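Local coordinates for protein putative sulfatase yidJ (Bacteroides fragilis, PDB 2QZU) that probably hydrolyses sulfate esters as a metal-dependent arylsulfatase-like enzyme of the alkaline phosphatase superfamily, at residues Asn68-Tyr73 / Met355-Asp360; Ser72-Ser77 / Gln399-Val404. One frame throughout, in Å; residues are numbered along the deposited sequence.

Interaction 1 (Asn68-Tyr73 / Met355-Asp360)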
# COMPACT_ATOMS: atom_id res chain seq x y z
N ASN A 68 8.40 -31.90 4.90
CA ASN A 68 7.97 -31.66 6.28
C ASN A 68 8.86 -30.63 6.98
O ASN A 68 8.84 -30.51 8.20
CB ASN A 68 7.98 -32.94 7.12
CG ASN A 68 6.93 -33.95 6.70
OD1 ASN A 68 5.81 -33.58 6.35
ND2 ASN A 68 7.29 -35.22 6.74
N ALA A 69 9.65 -29.89 6.21
CA ALA A 69 10.56 -28.89 6.78
C ALA A 69 9.83 -27.74 7.47
O ALA A 69 8.79 -27.29 6.99
CB ALA A 69 11.48 -28.33 5.70
N ILE A 70 10.38 -27.25 8.58
CA ILE A 70 9.75 -26.15 9.32
C ILE A 70 10.74 -25.09 9.81
O ILE A 70 11.95 -25.25 9.71
CB ILE A 70 8.97 -26.68 10.56
CG1 ILE A 70 9.92 -27.40 11.53
CG2 ILE A 70 7.89 -27.66 10.13
CD1 ILE A 70 10.54 -26.49 12.57
N SER A 71 10.18 -24.00 10.34
CA SER A 71 10.96 -22.91 10.92
C SER A 71 10.37 -22.80 12.34
O SER A 71 9.19 -22.49 12.51
CB SER A 71 10.75 -21.61 10.15
OG SER A 71 11.51 -20.56 10.73
N SER A 72 11.20 -23.05 13.34
CA SER A 72 10.77 -23.03 14.74
C SER A 72 10.28 -21.70 15.30
O SER A 72 9.38 -21.67 16.14
CB SER A 72 11.89 -23.59 15.62
OG SER A 72 12.07 -24.98 15.36
N TYR A 73 10.88 -20.60 14.87
CA TYR A 73 10.44 -19.27 15.31
C TYR A 73 10.14 -18.59 13.98
O TYR A 73 11.00 -17.93 13.40
CB TYR A 73 11.57 -18.54 16.04
CG TYR A 73 11.10 -17.36 16.88
CD1 TYR A 73 9.89 -16.73 16.63
CD2 TYR A 73 11.89 -16.87 17.93
CE1 TYR A 73 9.46 -15.64 17.39
CE2 TYR A 73 11.47 -15.77 18.70
CZ TYR A 73 10.26 -15.17 18.42
OH TYR A 73 9.83 -14.09 19.17
N MSE A 355 12.04 -34.10 9.35
CA MSE A 355 11.57 -32.80 9.85
C MSE A 355 12.72 -31.84 10.12
O MSE A 355 12.92 -31.38 11.25
CB MSE A 355 10.75 -32.98 11.13
CG MSE A 355 9.84 -31.80 11.41
SE MSE A 355 9.18 -31.74 13.22
CE MSE A 355 8.25 -33.45 13.24
N ILE A 356 13.49 -31.55 9.08
CA ILE A 356 14.62 -30.64 9.19
C ILE A 356 14.09 -29.22 9.40
O ILE A 356 13.04 -28.85 8.88
CB ILE A 356 15.50 -30.71 7.92
CG1 ILE A 356 16.67 -29.72 8.03
CG2 ILE A 356 14.67 -30.41 6.68
CD1 ILE A 356 17.72 -29.92 6.95
N ALA A 357 14.82 -28.43 10.18
CA ALA A 357 14.40 -27.06 10.44
C ALA A 357 15.37 -26.07 9.82
O ALA A 357 16.54 -26.37 9.61
CB ALA A 357 14.32 -26.81 11.95
N PHE A 358 14.85 -24.88 9.53
CA PHE A 358 15.64 -23.80 8.95
C PHE A 358 16.95 -23.62 9.72
O PHE A 358 18.02 -23.49 9.13
CB PHE A 358 14.80 -22.51 9.01
CG PHE A 358 15.41 -21.33 8.30
CD1 PHE A 358 15.64 -21.35 6.93
CD2 PHE A 358 15.69 -20.16 9.01
CE1 PHE A 358 16.12 -20.21 6.27
CE2 PHE A 358 16.17 -19.02 8.37
CZ PHE A 358 16.39 -19.05 6.99
N ALA A 359 16.86 -23.66 11.05
CA ALA A 359 18.03 -23.47 11.91
C ALA A 359 19.02 -24.62 11.98
O ALA A 359 20.12 -24.47 12.53
CB ALA A 359 17.57 -23.10 13.32
N ASP A 360 18.65 -25.78 11.46
CA ASP A 360 19.55 -26.93 11.48
C ASP A 360 20.57 -26.88 10.35
O ASP A 360 21.52 -27.67 10.33
CB ASP A 360 18.77 -28.24 11.36
CG ASP A 360 17.79 -28.44 12.50
OD1 ASP A 360 18.11 -28.01 13.63
OD2 ASP A 360 16.72 -29.05 12.27
O HOH W 1 14.21 -23.30 12.60
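Ile70 turns CG1 between its own backbone N and carbonyl carbon (chi1 61°), and the second bend (chi2 90°) lays CD1 against the methyl of Ala357, with Ile70 CD1 3.8 Å from Ala357 CB. A small residue suits position 357, because its CB also lies near the carbonyl oxygen of Ile70. Two backbone bonds flank this pair: Ile70 N gives its hydrogen to Ile356 O at 3.1 Å, and Phe358 N to Ile70 O at 2.9 Å. Together they make a single parallel-type beta bridge of Ile70 with Ala357, an isolated one between the loop that follows strand 64-66 and the loop that follows strand 349-352, two neighbouring parallel strands at one side of the large mixed sheet of the sulfatase fold. Ala69 CB packs on Ile356 CG2 at 3.9 Å, and its CA leans a C-H on the oxygen of Ile356. Selenomethionine Met355 brings CG to 3.6 Å from Asn68 O, a buried carbonyl without a polar partner. Beyond the bridge the chain of Phe358-Asp360 curls into a 3-10 turn; Asp360 OD2 accepts Ala357 N from above the carboxylate plane, and one water joins Ser72 N to Ala359 N.

Interaction 2 (Ser72-Ser77 / Gln399-Val404)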
# COMPACT_ATOMS: atom_id res chain seq x y z
N SER A 72 11.20 -23.05 13.34
CA SER A 72 10.77 -23.03 14.74
C SER A 72 10.28 -21.70 15.30
O SER A 72 9.38 -21.67 16.14
CB SER A 72 11.89 -23.59 15.62
OG SER A 72 12.07 -24.98 15.36
N TYR A 73 10.88 -20.60 14.87
CA TYR A 73 10.44 -19.27 15.31
C TYR A 73 10.14 -18.59 13.98
O TYR A 73 11.00 -17.93 13.40
CB TYR A 73 11.57 -18.54 16.04
CG TYR A 73 11.10 -17.36 16.88
CD1 TYR A 73 9.89 -16.73 16.63
CD2 TYR A 73 11.89 -16.87 17.93
CE1 TYR A 73 9.46 -15.64 17.39
CE2 TYR A 73 11.47 -15.77 18.70
CZ TYR A 73 10.26 -15.17 18.42
OH TYR A 73 9.83 -14.09 19.17
N PRO A 74 8.91 -18.77 13.47
CA PRO A 74 8.49 -18.19 12.19
C PRO A 74 8.31 -16.68 12.10
O PRO A 74 7.21 -16.17 11.92
CB PRO A 74 7.21 -18.96 11.88
CG PRO A 74 6.61 -19.15 13.24
CD PRO A 74 7.81 -19.53 14.09
N VAL A 75 9.43 -15.97 12.24
CA VAL A 75 9.51 -14.51 12.17
C VAL A 75 10.86 -14.21 11.52
O VAL A 75 11.84 -14.91 11.77
CB VAL A 75 9.45 -13.87 13.57
CG1 VAL A 75 9.55 -12.36 13.45
CG2 VAL A 75 8.16 -14.26 14.26
N SER A 76 10.91 -13.17 10.69
CA SER A 76 12.13 -12.83 9.96
C SER A 76 13.47 -12.81 10.70
O SER A 76 14.28 -13.73 10.55
CB SER A 76 11.94 -11.50 9.22
OG SER A 76 13.09 -11.20 8.43
N SER A 77 13.73 -11.78 11.49
CA SER A 77 15.01 -11.70 12.19
C SER A 77 15.33 -12.90 13.07
O SER A 77 16.43 -13.45 12.99
CB SER A 77 15.08 -10.41 13.01
OG SER A 77 14.89 -9.29 12.17
N GLN A 399 10.88 -31.06 16.67
CA GLN A 399 11.37 -29.69 16.59
C GLN A 399 10.61 -28.77 17.53
O GLN A 399 9.42 -28.95 17.77
CB GLN A 399 11.25 -29.17 15.16
CG GLN A 399 12.12 -29.88 14.14
CD GLN A 399 13.59 -29.50 14.23
OE1 GLN A 399 13.98 -28.70 15.08
NE2 GLN A 399 14.40 -30.07 13.35
N PRO A 400 11.30 -27.76 18.08
CA PRO A 400 10.67 -26.80 19.00
C PRO A 400 9.90 -25.69 18.29
O PRO A 400 10.00 -25.53 17.07
CB PRO A 400 11.87 -26.25 19.76
CG PRO A 400 12.93 -26.20 18.70
CD PRO A 400 12.76 -27.54 18.01
N TYR A 401 9.12 -24.95 19.07
CA TYR A 401 8.37 -23.80 18.57
C TYR A 401 8.65 -22.66 19.54
O TYR A 401 8.71 -22.88 20.75
CB TYR A 401 6.86 -24.05 18.54
CG TYR A 401 6.09 -22.76 18.34
CD1 TYR A 401 6.15 -22.07 17.13
CD2 TYR A 401 5.37 -22.18 19.38
CE1 TYR A 401 5.52 -20.83 16.96
CE2 TYR A 401 4.74 -20.94 19.23
CZ TYR A 401 4.82 -20.28 18.02
OH TYR A 401 4.22 -19.05 17.87
N TYR A 402 8.80 -21.44 19.02
CA TYR A 402 9.09 -20.30 19.87
C TYR A 402 8.36 -19.00 19.57
O TYR A 402 8.02 -18.70 18.43
CB TYR A 402 10.58 -19.92 19.78
CG TYR A 402 11.56 -20.93 20.30
CD1 TYR A 402 11.93 -20.94 21.64
CD2 TYR A 402 12.12 -21.88 19.45
CE1 TYR A 402 12.83 -21.87 22.13
CE2 TYR A 402 13.02 -22.82 19.93
CZ TYR A 402 13.37 -22.81 21.27
OH TYR A 402 14.23 -23.76 21.75
N PHE A 403 8.13 -18.25 20.64
CA PHE A 403 7.62 -16.90 20.60
C PHE A 403 8.17 -16.31 21.88
O PHE A 403 7.84 -16.78 22.98
CB PHE A 403 6.11 -16.73 20.63
CG PHE A 403 5.71 -15.29 20.74
CD1 PHE A 403 5.99 -14.41 19.69
CD2 PHE A 403 5.21 -14.76 21.93
CE1 PHE A 403 5.80 -13.03 19.83
CE2 PHE A 403 5.01 -13.39 22.08
CZ PHE A 403 5.31 -12.52 21.03
N VAL A 404 9.04 -15.32 21.75
CA VAL A 404 9.65 -14.68 22.90
C VAL A 404 9.30 -13.20 22.90
O VAL A 404 9.50 -12.51 21.90
CB VAL A 404 11.20 -14.80 22.86
CG1 VAL A 404 11.82 -14.15 24.10
CG2 VAL A 404 11.61 -16.26 22.77
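Tyr73 reaches along strand 399-404 with its ring, CG being anti to the backbone N (chi1 -163°), until the hydroxyl meets the backbone of Val404: Val404 N points its hydrogen at Tyr73 OH over 3.0 Å and nearly straight (170°). On the way, one face of the ring lies over the peptide that links Tyr402 to Phe403, the carbonyl carbon of Tyr402 being 4.0 Å above the plane and over the ring centre. Tyr402 CB joins the packing off-centre as a CH-pi contact, and Val404 CG2 approaches Tyr73 CE2. A tyrosine suits the place, since it offers a flat apolar surface to a peptide and a polar end to a backbone amide. Strand 399-404 is an outermost strand of the four-stranded antiparallel sheet, and the loop leading into helix 76-85 lies along the side turned from strand 412-417. Ser72 binds it twice: its carbonyl oxygen takes Tyr402 N at 2.9 Å from above the carbonyl plane, while OG, held beside its own backbone N (chi1 -68°), donates to Pro400 O at 2.7 Å. The short side chain lets Ser72 CB sit at the edge of the Tyr402 ring. Next along the loop the ring of Pro74, the centre of an inverse gamma turn, crosses the side chain of Tyr401 at about a right angle, Pro74 CD lying 3.9 Å from Tyr401 CE1.

In the fold
Both contacts start from the loop between strand 64-66 and helix 76-85, share Ser72 and Tyr73, and have centres about 9 Å apart. Their partners follow much later in the chain, 355-360 first, then helix 361-368, then 399-404. Residues 68-73 meet the loop before that helix, beside the large mixed sheet; a few residues on, the same loop meets edge strand 399-404 of the smaller antiparallel sheet. One short loop thus bridges the surroundings of the large sheet and the edge of the smaller one. Gln399 joins the contacts directly, its NE2 probably hydrogen-bonded to both Met355 O and Asp360 OD2. The loop then enters the helix at Ser76, the predicted formylglycine (3-oxoalanine) site, unmodified serine here.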